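Local atomic coordinates of tryptophane-5-halogenase (Microbispora sp. ATCC PTA-5024, PDB entry 5UAO), a protein that probably chlorinates a tryptophan of a lanthipeptide at C5 during NAI-107 biosynthesis, acting as a flavin-dependent halogenase that binds FAD. Residues N140-L148 with W488-A499; A173-L181 with I287-L295. All blocks are in the same frame, centred on the assembly; numbering follows the deposited sequence.

Contact 1. Residues N140-L148 with W488-A499; sequences NEATLQAML and WRARAAAARSLA
Met147 lies among Ala492, Ala495, Arg496 and Ala499, a knob-into-hole fit of helix 144-148 on helix 488-499. Its CB points at the second helix, and Met147 CB meets Ala499 CB at 3.5 Å. CG stands anti to the carbonyl carbon (chi1 -63°), and the rest of the chain is extended. This shape carries the sulfur back along helix 488-499 toward its N-terminal end. Met147 SD rests 3.6 Å from Ala495 CB and also touches CG of Arg496. The methyl Met147 CE ends against Ala492 O at 3.7 Å, with CG of Arg496 equally near. The axes of helices 144-148 and 488-499 approach to 8.7 Å and cross at -42°; the small alanine side chains probably allow this.

Leu144 flanks the methionine. Leu144 CD1 lies 3.3 Å from Ala495 O and also meets CB of Leu498. Leu148 rests its CG on Ala499 CB.

Glu141 adds the salt bridge of the contact. Its carboxylate comes to the edge of the Arg496 guanidinium, and Glu141 OE2 forms a long salt bridge of 3.5 Å to Arg496 NE. The two planes are turned 45° apart. Glu141 OE1 lies at the edge of the Trp488 ring, 3.5 Å from Trp488 CH2. NE1 of that ring is held by Gly128 O.

Thr143 caps helix 144-151 and is itself bonded to Asp121. The side chains of Thr143 and Ala146 touch strand 116-119, and Trp488 also touches helix 129-136. The contact thus packs helix 485-501, from late in the chain, against helix 144-151 beside that strand and helix.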
ATOM      1  N   ASN A 140      10.599 -26.723   3.724  1.00 27.38           N
ATOM      2  CA  ASN A 140       9.721 -27.597   2.998  1.00 26.70           C
ATOM      3  C   ASN A 140       8.630 -28.193   3.854  1.00 27.30           C
ATOM      4  O   ASN A 140       7.804 -28.877   3.351  1.00 27.42           O
ATOM      5  CB  ASN A 140      10.536 -28.697   2.301  1.00 27.04           C
ATOM      6  CG  ASN A 140      11.348 -28.193   1.157  1.00 29.19           C
ATOM      7  OD1 ASN A 140      11.250 -27.042   0.719  1.00 28.89           O
ATOM      8  ND2 ASN A 140      12.097 -29.081   0.589  1.00 34.36           N
ATOM      9  N   GLU A 141       8.599 -27.868   5.131  1.00 28.76           N
ATOM     10  CA  GLU A 141       7.455 -28.166   5.962  1.00 29.36           C
ATOM     11  C   GLU A 141       6.802 -26.914   6.501  1.00 33.69           C
ATOM     12  O   GLU A 141       6.076 -26.971   7.530  1.00 29.15           O
ATOM     13  CB  GLU A 141       7.886 -29.142   7.117  1.00 33.61           C
ATOM     14  CG  GLU A 141       8.251 -30.528   6.533  1.00 33.95           C
ATOM     15  CD  GLU A 141       8.228 -31.663   7.563  1.00 41.39           C
ATOM     16  OE1 GLU A 141       8.039 -31.406   8.787  1.00 39.67           O
ATOM     17  OE2 GLU A 141       8.403 -32.820   7.145  1.00 46.72           O
ATOM     18  N   ALA A 142       6.969 -25.802   5.761  1.00 27.12           N
ATOM     19  CA  ALA A 142       6.415 -24.572   6.199  1.00 30.75           C
ATOM     20  C   ALA A 142       4.906 -24.483   6.017  1.00 28.39           C
ATOM     21  O   ALA A 142       4.264 -23.687   6.712  1.00 30.57           O
ATOM     22  CB  ALA A 142       7.054 -23.398   5.517  1.00 33.97           C
ATOM     23  N   THR A 143       4.355 -25.264   5.111  1.00 26.92           N
ATOM     24  CA  THR A 143       2.927 -25.265   4.854  1.00 29.75           C
ATOM     25  C   THR A 143       2.506 -26.670   4.387  1.00 30.74           C
ATOM     26  O   THR A 143       3.340 -27.516   4.064  1.00 28.59           O
ATOM     27  CB  THR A 143       2.507 -24.218   3.765  1.00 32.49           C
ATOM     28  OG1 THR A 143       2.793 -24.707   2.454  1.00 31.03           O
ATOM     29  CG2 THR A 143       3.151 -22.813   3.940  1.00 33.55           C
ATOM     30  N   LEU A 144       1.188 -26.893   4.332  1.00 32.14           N
ATOM     31  CA  LEU A 144       0.618 -28.138   3.818  1.00 28.54           C
ATOM     32  C   LEU A 144       0.938 -28.312   2.331  1.00 29.37           C
ATOM     33  O   LEU A 144       1.308 -29.382   1.952  1.00 25.62           O
ATOM     34  CB  LEU A 144      -0.910 -28.154   4.049  1.00 32.68           C
ATOM     35  CG  LEU A 144      -1.768 -29.368   3.584  1.00 37.07           C
ATOM     36  CD1 LEU A 144      -1.261 -30.664   4.157  1.00 37.28           C
ATOM     37  CD2 LEU A 144      -3.263 -29.220   3.910  1.00 40.19           C
ATOM     38  N   GLN A 145       0.818 -27.248   1.506  1.00 26.43           N
ATOM     39  CA  GLN A 145       1.109 -27.390   0.103  1.00 27.65           C
ATOM     40  C   GLN A 145       2.577 -27.704  -0.113  1.00 26.74           C
ATOM     41  O   GLN A 145       2.951 -28.415  -1.070  1.00 25.52           O
ATOM     42  CB  GLN A 145       0.733 -26.144  -0.685  1.00 31.11           C
ATOM     43  CG  GLN A 145      -0.668 -26.102  -1.209  1.00 32.49           C
ATOM     44  CD  GLN A 145      -0.912 -24.876  -2.088  1.00 31.62           C
ATOM     45  OE1 GLN A 145      -0.177 -23.866  -2.020  1.00 31.74           O
ATOM     46  NE2 GLN A 145      -1.982 -24.938  -2.879  1.00 33.35           N
ATOM     47  N   ALA A 146       3.430 -27.198   0.773  1.00 26.66           N
ATOM     48  CA  ALA A 146       4.865 -27.543   0.654  1.00 26.56           C
ATOM     49  C   ALA A 146       5.055 -29.019   0.824  1.00 29.07           C
ATOM     50  O   ALA A 146       5.867 -29.613   0.107  1.00 26.80           O
ATOM     51  CB  ALA A 146       5.728 -26.785   1.629  1.00 26.22           C
ATOM     52  N   MET A 147       4.319 -29.620   1.765  1.00 28.18           N
ATOM     53  CA  MET A 147       4.347 -31.107   1.950  1.00 29.88           C
ATOM     54  C   MET A 147       3.659 -31.886   0.798  1.00 29.20           C
ATOM     55  O   MET A 147       4.125 -32.920   0.364  1.00 32.26           O
ATOM     56  CB  MET A 147       3.739 -31.502   3.290  1.00 30.41           C
ATOM     57  CG  MET A 147       4.482 -30.985   4.506  1.00 35.99           C
ATOM     58  SD  MET A 147       3.539 -31.256   6.013  1.00 33.00           S
ATOM     59  CE  MET A 147       4.625 -30.544   7.231  1.00 33.16           C
ATOM     60  N   LEU A 148       2.559 -31.376   0.271  1.00 27.94           N
ATOM     61  CA  LEU A 148       1.969 -31.989  -0.929  1.00 28.98           C
ATOM     62  C   LEU A 148       2.949 -31.992  -2.106  1.00 27.98           C
ATOM     63  O   LEU A 148       3.199 -33.024  -2.762  1.00 25.28           O
ATOM     64  CB  LEU A 148       0.661 -31.276  -1.251  1.00 30.80           C
ATOM     65  CG  LEU A 148      -0.477 -31.596  -0.265  1.00 32.67           C
ATOM     66  CD1 LEU A 148      -1.474 -30.459  -0.174  1.00 31.99           C
ATOM     67  CD2 LEU A 148      -1.172 -32.859  -0.803  1.00 33.85           C
ATOM     68  N   TRP A 488       4.330 -26.876  17.181  1.00 34.07           N
ATOM     69  CA  TRP A 488       4.657 -26.866  15.738  1.00 33.88           C
ATOM     70  C   TRP A 488       4.665 -28.303  15.239  1.00 33.70           C
ATOM     71  O   TRP A 488       3.997 -28.624  14.257  1.00 38.42           O
ATOM     72  CB  TRP A 488       6.018 -26.238  15.470  1.00 33.17           C
ATOM     73  CG  TRP A 488       6.300 -26.185  14.004  1.00 32.93           C
ATOM     74  CD1 TRP A 488       6.008 -25.146  13.153  1.00 31.57           C
ATOM     75  CD2 TRP A 488       6.919 -27.192  13.207  1.00 32.02           C
ATOM     76  NE1 TRP A 488       6.366 -25.460  11.868  1.00 32.52           N
ATOM     77  CE2 TRP A 488       6.935 -26.705  11.858  1.00 33.88           C
ATOM     78  CE3 TRP A 488       7.405 -28.473  13.455  1.00 32.14           C
ATOM     79  CZ2 TRP A 488       7.454 -27.462  10.790  1.00 34.16           C
ATOM     80  CZ3 TRP A 488       7.951 -29.210  12.378  1.00 33.98           C
ATOM     81  CH2 TRP A 488       7.950 -28.690  11.056  1.00 32.40           C
ATOM     82  N   ARG A 489       5.399 -29.161  15.957  1.00 32.68           N
ATOM     83  CA  ARG A 489       5.499 -30.558  15.616  1.00 34.50           C
ATOM     84  C   ARG A 489       4.142 -31.258  15.475  1.00 42.28           C
ATOM     85  O   ARG A 489       3.927 -32.035  14.488  1.00 40.43           O
ATOM     86  CB  ARG A 489       6.393 -31.312  16.601  1.00 36.20           C
ATOM     87  CG  ARG A 489       7.864 -31.064  16.381  1.00 32.79           C
ATOM     88  CD  ARG A 489       8.769 -32.061  17.084  1.00 39.36           C
ATOM     89  NE  ARG A 489       8.706 -31.947  18.549  1.00 40.60           N
ATOM     90  CZ  ARG A 489       9.585 -31.330  19.332  1.00 43.80           C
ATOM     91  NH1 ARG A 489      10.663 -30.693  18.847  1.00 41.32           N
ATOM     92  NH2 ARG A 489       9.379 -31.380  20.657  1.00 50.32           N
ATOM     93  N   ALA A 490       3.203 -30.956  16.382  1.00 35.09           N
ATOM     94  CA  ALA A 490       1.870 -31.572  16.272  1.00 39.66           C
ATOM     95  C   ALA A 490       1.173 -31.155  15.003  1.00 39.18           C
ATOM     96  O   ALA A 490       0.546 -31.956  14.349  1.00 48.36           O
ATOM     97  CB  ALA A 490       0.996 -31.203  17.470  1.00 43.05           C
ATOM     98  N   ARG A 491       1.230 -29.871  14.708  1.00 35.69           N
ATOM     99  CA  ARG A 491       0.552 -29.324  13.558  1.00 40.38           C
ATOM    100  C   ARG A 491       1.203 -29.867  12.273  1.00 40.64           C
ATOM    101  O   ARG A 491       0.508 -30.025  11.255  1.00 36.49           O
ATOM    102  CB  ARG A 491       0.681 -27.804  13.627  1.00 42.21           C
ATOM    103  CG  ARG A 491      -0.245 -27.005  12.748  1.00 51.12           C
ATOM    104  CD  ARG A 491      -0.465 -25.659  13.423  1.00 57.22           C
ATOM    105  NE  ARG A 491       0.839 -25.059  13.581  1.00 52.38           N
ATOM    106  CZ  ARG A 491       1.285 -24.374  14.612  1.00 53.24           C
ATOM    107  NH1 ARG A 491       0.541 -24.126  15.684  1.00 62.17           N
ATOM    108  NH2 ARG A 491       2.530 -23.929  14.559  1.00 53.80           N
ATOM    109  N   ALA A 492       2.541 -30.053  12.303  1.00 37.26           N
ATOM    110  CA  ALA A 492       3.286 -30.597  11.163  1.00 39.20           C
ATOM    111  C   ALA A 492       2.870 -32.016  10.894  1.00 36.47           C
ATOM    112  O   ALA A 492       2.687 -32.410   9.737  1.00 36.46           O
ATOM    113  CB  ALA A 492       4.813 -30.528  11.359  1.00 34.42           C
ATOM    114  N   ALA A 493       2.747 -32.795  11.958  1.00 41.96           N
ATOM    115  CA  ALA A 493       2.342 -34.212  11.832  1.00 42.24           C
ATOM    116  C   ALA A 493       0.915 -34.343  11.277  1.00 41.52           C
ATOM    117  O   ALA A 493       0.695 -35.156  10.403  1.00 45.90           O
ATOM    118  CB  ALA A 493       2.491 -34.917  13.160  1.00 44.80           C
ATOM    119  N   ALA A 494      -0.029 -33.505  11.723  1.00 41.87           N
ATOM    120  CA  ALA A 494      -1.375 -33.464  11.128  1.00 41.42           C
ATOM    121  C   ALA A 494      -1.285 -33.188   9.624  1.00 46.01           C
ATOM    122  O   ALA A 494      -1.848 -33.940   8.806  1.00 42.88           O
ATOM    123  CB  ALA A 494      -2.227 -32.407  11.774  1.00 41.68           C
ATOM    124  N   ALA A 495      -0.538 -32.134   9.263  1.00 44.79           N
ATOM    125  CA  ALA A 495      -0.296 -31.784   7.851  1.00 41.50           C
ATOM    126  C   ALA A 495       0.365 -32.909   7.010  1.00 36.39           C
ATOM    127  O   ALA A 495      -0.086 -33.173   5.885  1.00 37.61           O
ATOM    128  CB  ALA A 495       0.521 -30.491   7.745  1.00 39.71           C
ATOM    129  N   ARG A 496       1.405 -33.533   7.562  1.00 37.16           N
ATOM    130  CA  ARG A 496       2.127 -34.642   6.886  1.00 39.35           C
ATOM    131  C   ARG A 496       1.169 -35.780   6.602  1.00 40.95           C
ATOM    132  O   ARG A 496       1.183 -36.375   5.533  1.00 35.70           O
ATOM    133  CB  ARG A 496       3.306 -35.177   7.718  1.00 44.02           C
ATOM    134  CG  ARG A 496       4.485 -34.213   7.849  1.00 57.33           C
ATOM    135  CD  ARG A 496       5.831 -34.873   8.228  1.00 60.01           C
ATOM    136  NE  ARG A 496       6.339 -34.394   9.514  1.00 65.16           N
ATOM    137  CZ  ARG A 496       6.048 -34.906  10.717  1.00 64.99           C
ATOM    138  NH1 ARG A 496       5.256 -35.968  10.890  1.00 67.39           N
ATOM    139  NH2 ARG A 496       6.594 -34.354  11.779  1.00 80.51           N
ATOM    140  N   SER A 497       0.327 -36.062   7.587  1.00 42.20           N
ATOM    141  CA  SER A 497      -0.776 -36.999   7.447  1.00 44.73           C
ATOM    142  C   SER A 497      -1.660 -36.737   6.228  1.00 40.78           C
ATOM    143  O   SER A 497      -1.805 -37.609   5.349  1.00 41.83           O
ATOM    144  CB  SER A 497      -1.612 -36.967   8.714  1.00 52.07           C
ATOM    145  OG  SER A 497      -2.415 -38.097   8.703  1.00 54.89           O
ATOM    146  N   LEU A 498      -2.233 -35.545   6.167  1.00 39.50           N
ATOM    147  CA  LEU A 498      -2.972 -35.122   5.015  1.00 42.46           C
ATOM    148  C   LEU A 498      -2.161 -35.134   3.722  1.00 39.14           C
ATOM    149  O   LEU A 498      -2.687 -35.465   2.662  1.00 38.37           O
ATOM    150  CB  LEU A 498      -3.500 -33.691   5.222  1.00 47.22           C
ATOM    151  CG  LEU A 498      -4.708 -33.467   6.095  1.00 42.16           C
ATOM    152  CD1 LEU A 498      -4.992 -31.994   6.272  1.00 41.86           C
ATOM    153  CD2 LEU A 498      -5.885 -34.197   5.484  1.00 44.83           C
ATOM    154  N   ALA A 499      -0.910 -34.702   3.761  1.00 35.42           N
ATOM    155  CA  ALA A 499      -0.177 -34.626   2.504  1.00 34.39           C
ATOM    156  C   ALA A 499       0.114 -36.028   1.927  1.00 34.50           C
ATOM    157  O   ALA A 499      -0.044 -36.278   0.716  1.00 32.11           O
ATOM    158  CB  ALA A 499       1.121 -33.806   2.677  1.00 34.35           C
TER

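Contact 2. Residues A173-L181 with I287-L295; sequences AYHMDNARL and IPTPESDHL
Glu291 OE1 is gripped by both terminal nitrogens of Arg180. The sound bond comes from Arg180 NH2, 2.9 Å from Glu291 OE1, and uses the syn lone pair. The bond from NH1 is weak, as is a further one from NH2 to OE2. The carboxylate comes to the guanidinium edge, but its plane is turned 80° from it. Glu291 OE1 is shared by two arginines, since Arg98 adds a second salt bridge, while Arg180 is also anchored through NE on Val97 O.

Asp177 caps the following helix through OD2, with Asp177 OD2 taking Arg180 N at 2.9 Å. Its CG is anti to the backbone N (chi1 -180°), which turns the carboxylate so that OD1 faces the hairpin. Asp177 OD1 reaches the edge of the His294 ring, 3.3 Å from His294 CE1. Asp177 OD1 also lies 3.5 Å from Glu291 OE2, a close pair of acceptors that Arg180 probably helps to offset. His294 ND1 is bonded to Glu72.

The side where His175 meets Ile287 and Pro288 is less polar. Pro288 CD sits over one face of the His175 ring in a CH-pi contact. Ile287 CG2 touches His175 CD2 at 3.6 Å. The ring nitrogens are bonded to Thr274 and Thr100.

Strands 282-288 and 293-299 form a beta hairpin. The end of strand 282-288 packs on His175, and the turn, through Glu291, meets the capped start of helix 178-191. Ile287's side chain lies about 4 Å from FAD, so the arrangement borders the flavin site of this tryptophan halogenase.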
ATOM      1  N   ALA A 173      -2.964 -22.738  -8.883  1.00 26.33           N
ATOM      2  CA  ALA A 173      -3.020 -22.127 -10.201  1.00 24.61           C
ATOM      3  C   ALA A 173      -3.018 -23.206 -11.256  1.00 26.57           C
ATOM      4  O   ALA A 173      -3.078 -24.414 -10.949  1.00 26.85           O
ATOM      5  CB  ALA A 173      -1.855 -21.198 -10.391  1.00 24.55           C
ATOM      6  N   TYR A 174      -3.100 -22.761 -12.504  1.00 26.65           N
ATOM      7  CA  TYR A 174      -3.125 -23.669 -13.610  1.00 26.57           C
ATOM      8  C   TYR A 174      -1.801 -23.671 -14.360  1.00 25.26           C
ATOM      9  O   TYR A 174      -1.108 -22.634 -14.513  1.00 29.07           O
ATOM     10  CB  TYR A 174      -4.176 -23.263 -14.616  1.00 27.00           C
ATOM     11  CG  TYR A 174      -5.640 -23.317 -14.147  1.00 27.64           C
ATOM     12  CD1 TYR A 174      -6.132 -24.402 -13.440  1.00 26.01           C
ATOM     13  CD2 TYR A 174      -6.542 -22.320 -14.527  1.00 29.80           C
ATOM     14  CE1 TYR A 174      -7.458 -24.444 -13.039  1.00 28.99           C
ATOM     15  CE2 TYR A 174      -7.906 -22.388 -14.175  1.00 28.93           C
ATOM     16  CZ  TYR A 174      -8.344 -23.456 -13.414  1.00 27.87           C
ATOM     17  OH  TYR A 174      -9.695 -23.539 -13.058  1.00 28.10           O
ATOM     18  N   HIS A 175      -1.531 -24.806 -14.955  1.00 23.73           N
ATOM     19  CA  HIS A 175      -0.647 -24.871 -16.141  1.00 24.07           C
ATOM     20  C   HIS A 175      -1.539 -25.167 -17.356  1.00 25.12           C
ATOM     21  O   HIS A 175      -2.444 -26.058 -17.307  1.00 24.85           O
ATOM     22  CB  HIS A 175       0.372 -26.003 -16.036  1.00 22.27           C
ATOM     23  CG  HIS A 175       1.256 -25.984 -14.841  1.00 23.64           C
ATOM     24  ND1 HIS A 175       1.290 -27.030 -13.940  1.00 28.46           N
ATOM     25  CD2 HIS A 175       2.241 -25.138 -14.450  1.00 25.31           C
ATOM     26  CE1 HIS A 175       2.187 -26.780 -13.002  1.00 23.67           C
ATOM     27  NE2 HIS A 175       2.798 -25.655 -13.312  1.00 24.32           N
ATOM     28  N   MET A 176      -1.319 -24.422 -18.436  1.00 25.82           N
ATOM     29  CA  MET A 176      -2.198 -24.427 -19.629  1.00 27.07           C
ATOM     30  C   MET A 176      -1.367 -24.460 -20.919  1.00 30.21           C
ATOM     31  O   MET A 176      -0.544 -23.557 -21.177  1.00 28.63           O
ATOM     32  CB  MET A 176      -3.104 -23.194 -19.655  1.00 30.76           C
ATOM     33  CG  MET A 176      -3.938 -23.014 -18.404  1.00 29.47           C
ATOM     34  SD  MET A 176      -4.671 -21.377 -18.285  1.00 33.51           S
ATOM     35  CE  MET A 176      -3.212 -20.383 -18.052  1.00 33.91           C
ATOM     36  N   ASP A 177      -1.563 -25.504 -21.704  1.00 26.06           N
ATOM     37  CA  ASP A 177      -1.035 -25.573 -23.040  1.00 27.27           C
ATOM     38  C   ASP A 177      -1.431 -24.367 -23.832  1.00 27.59           C
ATOM     39  O   ASP A 177      -2.612 -24.056 -23.972  1.00 24.47           O
ATOM     40  CB  ASP A 177      -1.560 -26.828 -23.742  1.00 31.12           C
ATOM     41  CG  ASP A 177      -1.036 -26.961 -25.134  1.00 32.82           C
ATOM     42  OD1 ASP A 177       0.085 -27.489 -25.212  1.00 33.44           O
ATOM     43  OD2 ASP A 177      -1.715 -26.543 -26.126  1.00 29.53           O
ATOM     44  N   ASN A 178      -0.431 -23.646 -24.326  1.00 27.11           N
ATOM     45  CA  ASN A 178      -0.689 -22.403 -24.955  1.00 27.46           C
ATOM     46  C   ASN A 178      -1.509 -22.448 -26.213  1.00 29.00           C
ATOM     47  O   ASN A 178      -2.366 -21.588 -26.407  1.00 30.02           O
ATOM     48  CB  ASN A 178       0.601 -21.655 -25.289  1.00 28.38           C
ATOM     49  CG  ASN A 178       0.313 -20.223 -25.509  1.00 35.56           C
ATOM     50  OD1 ASN A 178      -0.137 -19.518 -24.567  1.00 48.46           O
ATOM     51  ND2 ASN A 178       0.448 -19.775 -26.750  1.00 35.52           N
ATOM     52  N   ALA A 179      -1.243 -23.428 -27.069  1.00 27.04           N
ATOM     53  CA  ALA A 179      -2.037 -23.567 -28.278  1.00 30.74           C
ATOM     54  C   ALA A 179      -3.517 -23.886 -27.938  1.00 28.87           C
ATOM     55  O   ALA A 179      -4.391 -23.218 -28.491  1.00 26.14           O
ATOM     56  CB  ALA A 179      -1.414 -24.559 -29.262  1.00 32.85           C
ATOM     57  N   ARG A 180      -3.801 -24.756 -26.961  1.00 28.44           N
ATOM     58  CA  ARG A 180      -5.194 -25.026 -26.615  1.00 28.97           C
ATOM     59  C   ARG A 180      -5.820 -23.826 -26.001  1.00 29.96           C
ATOM     60  O   ARG A 180      -7.003 -23.588 -26.243  1.00 32.09           O
ATOM     61  CB  ARG A 180      -5.424 -26.196 -25.633  1.00 32.04           C
ATOM     62  CG  ARG A 180      -5.266 -27.584 -26.240  1.00 36.43           C
ATOM     63  CD  ARG A 180      -5.728 -28.684 -25.316  1.00 33.99           C
ATOM     64  NE  ARG A 180      -4.812 -28.938 -24.189  1.00 31.24           N
ATOM     65  CZ  ARG A 180      -3.741 -29.758 -24.215  1.00 33.94           C
ATOM     66  NH1 ARG A 180      -3.374 -30.389 -25.320  1.00 32.10           N
ATOM     67  NH2 ARG A 180      -3.012 -29.947 -23.132  1.00 31.82           N
ATOM     68  N   LEU A 181      -5.082 -23.084 -25.168  1.00 25.99           N
ATOM     69  CA  LEU A 181      -5.679 -21.915 -24.518  1.00 25.04           C
ATOM     70  C   LEU A 181      -6.105 -20.864 -25.486  1.00 27.92           C
ATOM     71  O   LEU A 181      -7.239 -20.285 -25.388  1.00 24.95           O
ATOM     72  CB  LEU A 181      -4.748 -21.278 -23.470  1.00 26.72           C
ATOM     73  CG  LEU A 181      -5.270 -20.003 -22.805  1.00 27.85           C
ATOM     74  CD1 LEU A 181      -6.511 -20.265 -21.965  1.00 29.94           C
ATOM     75  CD2 LEU A 181      -4.173 -19.369 -21.958  1.00 31.59           C
ATOM     76  N   ILE A 287       7.046 -27.444 -16.956  1.00 23.79           N
ATOM     77  CA  ILE A 287       5.621 -27.157 -16.802  1.00 24.83           C
ATOM     78  C   ILE A 287       4.856 -28.394 -17.332  1.00 23.57           C
ATOM     79  O   ILE A 287       4.804 -28.600 -18.559  1.00 25.58           O
ATOM     80  CB  ILE A 287       5.234 -25.850 -17.568  1.00 24.88           C
ATOM     81  CG1 ILE A 287       5.853 -24.640 -16.868  1.00 25.55           C
ATOM     82  CG2 ILE A 287       3.729 -25.725 -17.686  1.00 25.54           C
ATOM     83  CD1 ILE A 287       5.778 -23.356 -17.657  1.00 26.26           C
ATOM     84  N   PRO A 288       4.252 -29.198 -16.435  1.00 26.15           N
ATOM     85  CA  PRO A 288       3.472 -30.382 -16.869  1.00 27.72           C
ATOM     86  C   PRO A 288       2.209 -30.028 -17.638  1.00 27.58           C
ATOM     87  O   PRO A 288       1.468 -29.130 -17.213  1.00 29.35           O
ATOM     88  CB  PRO A 288       3.102 -31.022 -15.537  1.00 27.87           C
ATOM     89  CG  PRO A 288       4.273 -30.718 -14.690  1.00 28.25           C
ATOM     90  CD  PRO A 288       4.558 -29.283 -15.001  1.00 26.49           C
ATOM     91  N   THR A 289       1.982 -30.705 -18.761  1.00 25.54           N
ATOM     92  CA  THR A 289       0.648 -30.777 -19.406  1.00 26.08           C
ATOM     93  C   THR A 289       0.202 -32.247 -19.387  1.00 25.16           C
ATOM     94  O   THR A 289       1.012 -33.116 -19.017  1.00 26.45           O
ATOM     95  CB  THR A 289       0.622 -30.228 -20.846  1.00 28.30           C
ATOM     96  OG1 THR A 289       1.316 -31.143 -21.702  1.00 30.06           O
ATOM     97  CG2 THR A 289       1.242 -28.856 -20.942  1.00 31.55           C
ATOM     98  N   PRO A 290      -1.073 -32.548 -19.725  1.00 25.61           N
ATOM     99  CA  PRO A 290      -1.424 -33.991 -19.627  1.00 27.05           C
ATOM    100  C   PRO A 290      -0.617 -34.864 -20.597  1.00 26.16           C
ATOM    101  O   PRO A 290      -0.270 -35.976 -20.245  1.00 30.68           O
ATOM    102  CB  PRO A 290      -2.958 -34.027 -19.894  1.00 27.35           C
ATOM    103  CG  PRO A 290      -3.424 -32.634 -19.493  1.00 29.03           C
ATOM    104  CD  PRO A 290      -2.275 -31.710 -19.911  1.00 28.18           C
ATOM    105  N   GLU A 291      -0.183 -34.321 -21.710  1.00 29.12           N
ATOM    106  CA  GLU A 291       0.463 -35.139 -22.752  1.00 31.98           C
ATOM    107  C   GLU A 291       1.993 -35.265 -22.541  1.00 33.58           C
ATOM    108  O   GLU A 291       2.542 -36.281 -22.875  1.00 29.29           O
ATOM    109  CB  GLU A 291       0.069 -34.678 -24.188  1.00 35.98           C
ATOM    110  CG  GLU A 291       0.527 -33.302 -24.643  1.00 43.96           C
ATOM    111  CD  GLU A 291      -0.362 -32.105 -24.152  1.00 56.44           C
ATOM    112  OE1 GLU A 291      -1.392 -32.348 -23.398  1.00 40.87           O
ATOM    113  OE2 GLU A 291       0.019 -30.910 -24.499  1.00 50.24           O
ATOM    114  N   SER A 292       2.645 -34.270 -21.951  1.00 27.65           N
ATOM    115  CA  SER A 292       4.091 -34.243 -21.715  1.00 26.61           C
ATOM    116  C   SER A 292       4.539 -33.057 -20.809  1.00 26.63           C
ATOM    117  O   SER A 292       3.751 -32.178 -20.516  1.00 26.60           O
ATOM    118  CB  SER A 292       4.816 -34.109 -23.034  1.00 29.19           C
ATOM    119  OG  SER A 292       4.541 -32.831 -23.597  1.00 32.15           O
ATOM    120  N   ASP A 293       5.787 -33.074 -20.380  1.00 26.73           N
ATOM    121  CA  ASP A 293       6.421 -31.943 -19.713  1.00 26.01           C
ATOM    122  C   ASP A 293       6.894 -30.951 -20.790  1.00 28.80           C
ATOM    123  O   ASP A 293       7.531 -31.338 -21.772  1.00 27.11           O
ATOM    124  CB  ASP A 293       7.555 -32.376 -18.841  1.00 26.63           C
ATOM    125  CG  ASP A 293       7.108 -32.963 -17.508  1.00 27.07           C
ATOM    126  OD1 ASP A 293       6.001 -32.678 -17.031  1.00 26.99           O
ATOM    127  OD2 ASP A 293       7.934 -33.603 -16.838  1.00 26.24           O
ATOM    128  N   HIS A 294       6.528 -29.666 -20.603  1.00 25.35           N
ATOM    129  CA  HIS A 294       7.000 -28.570 -21.438  1.00 24.47           C
ATOM    130  C   HIS A 294       8.180 -27.873 -20.718  1.00 26.66           C
ATOM    131  O   HIS A 294       8.094 -27.456 -19.563  1.00 24.47           O
ATOM    132  CB  HIS A 294       5.918 -27.599 -21.720  1.00 26.40           C
ATOM    133  CG  HIS A 294       4.855 -28.125 -22.610  1.00 26.21           C
ATOM    134  ND1 HIS A 294       3.895 -27.308 -23.159  1.00 27.42           N
ATOM    135  CD2 HIS A 294       4.608 -29.367 -23.088  1.00 25.34           C
ATOM    136  CE1 HIS A 294       3.133 -28.010 -23.987  1.00 25.83           C
ATOM    137  NE2 HIS A 294       3.483 -29.275 -23.872  1.00 27.28           N
ATOM    138  N   LEU A 295       9.294 -27.778 -21.416  1.00 23.23           N
ATOM    139  CA  LEU A 295      10.505 -27.257 -20.823  1.00 22.81           C
ATOM    140  C   LEU A 295      10.991 -26.005 -21.566  1.00 22.91           C
ATOM    141  O   LEU A 295      10.766 -25.841 -22.764  1.00 19.73           O
ATOM    142  CB  LEU A 295      11.587 -28.348 -20.848  1.00 25.64           C
ATOM    143  CG  LEU A 295      11.575 -29.298 -19.677  1.00 27.59           C
ATOM    144  CD1 LEU A 295      10.414 -30.241 -19.689  1.00 31.63           C
ATOM    145  CD2 LEU A 295      12.833 -30.137 -19.748  1.00 28.65           C
TER
HETATM  146  O   HOH W   1      -1.369 -28.058 -18.813  1.00 36.89           O

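How the contacts relate
The two contacts lie in different parts of the fold, their centres 28 Å apart. They do not touch, although their nearest atoms are about 6 Å apart. Along the chain the order is 140-148, 173-181, 287-295 and 488-499, so both segments of contact 2 fall between those of contact 1. Contact 1 joins two helices, 144-151 and 485-501, and its centre is about 26 Å from the centre of the chain. The centre of contact 2 is nearer, about 14 Å from it, and involves a hairpin of the seven-stranded mixed sheet. Strand 116-119, which borders contact 1, is an edge strand of that same sheet. One sheet thus links the peripheral helix pair with the FAD-binding region.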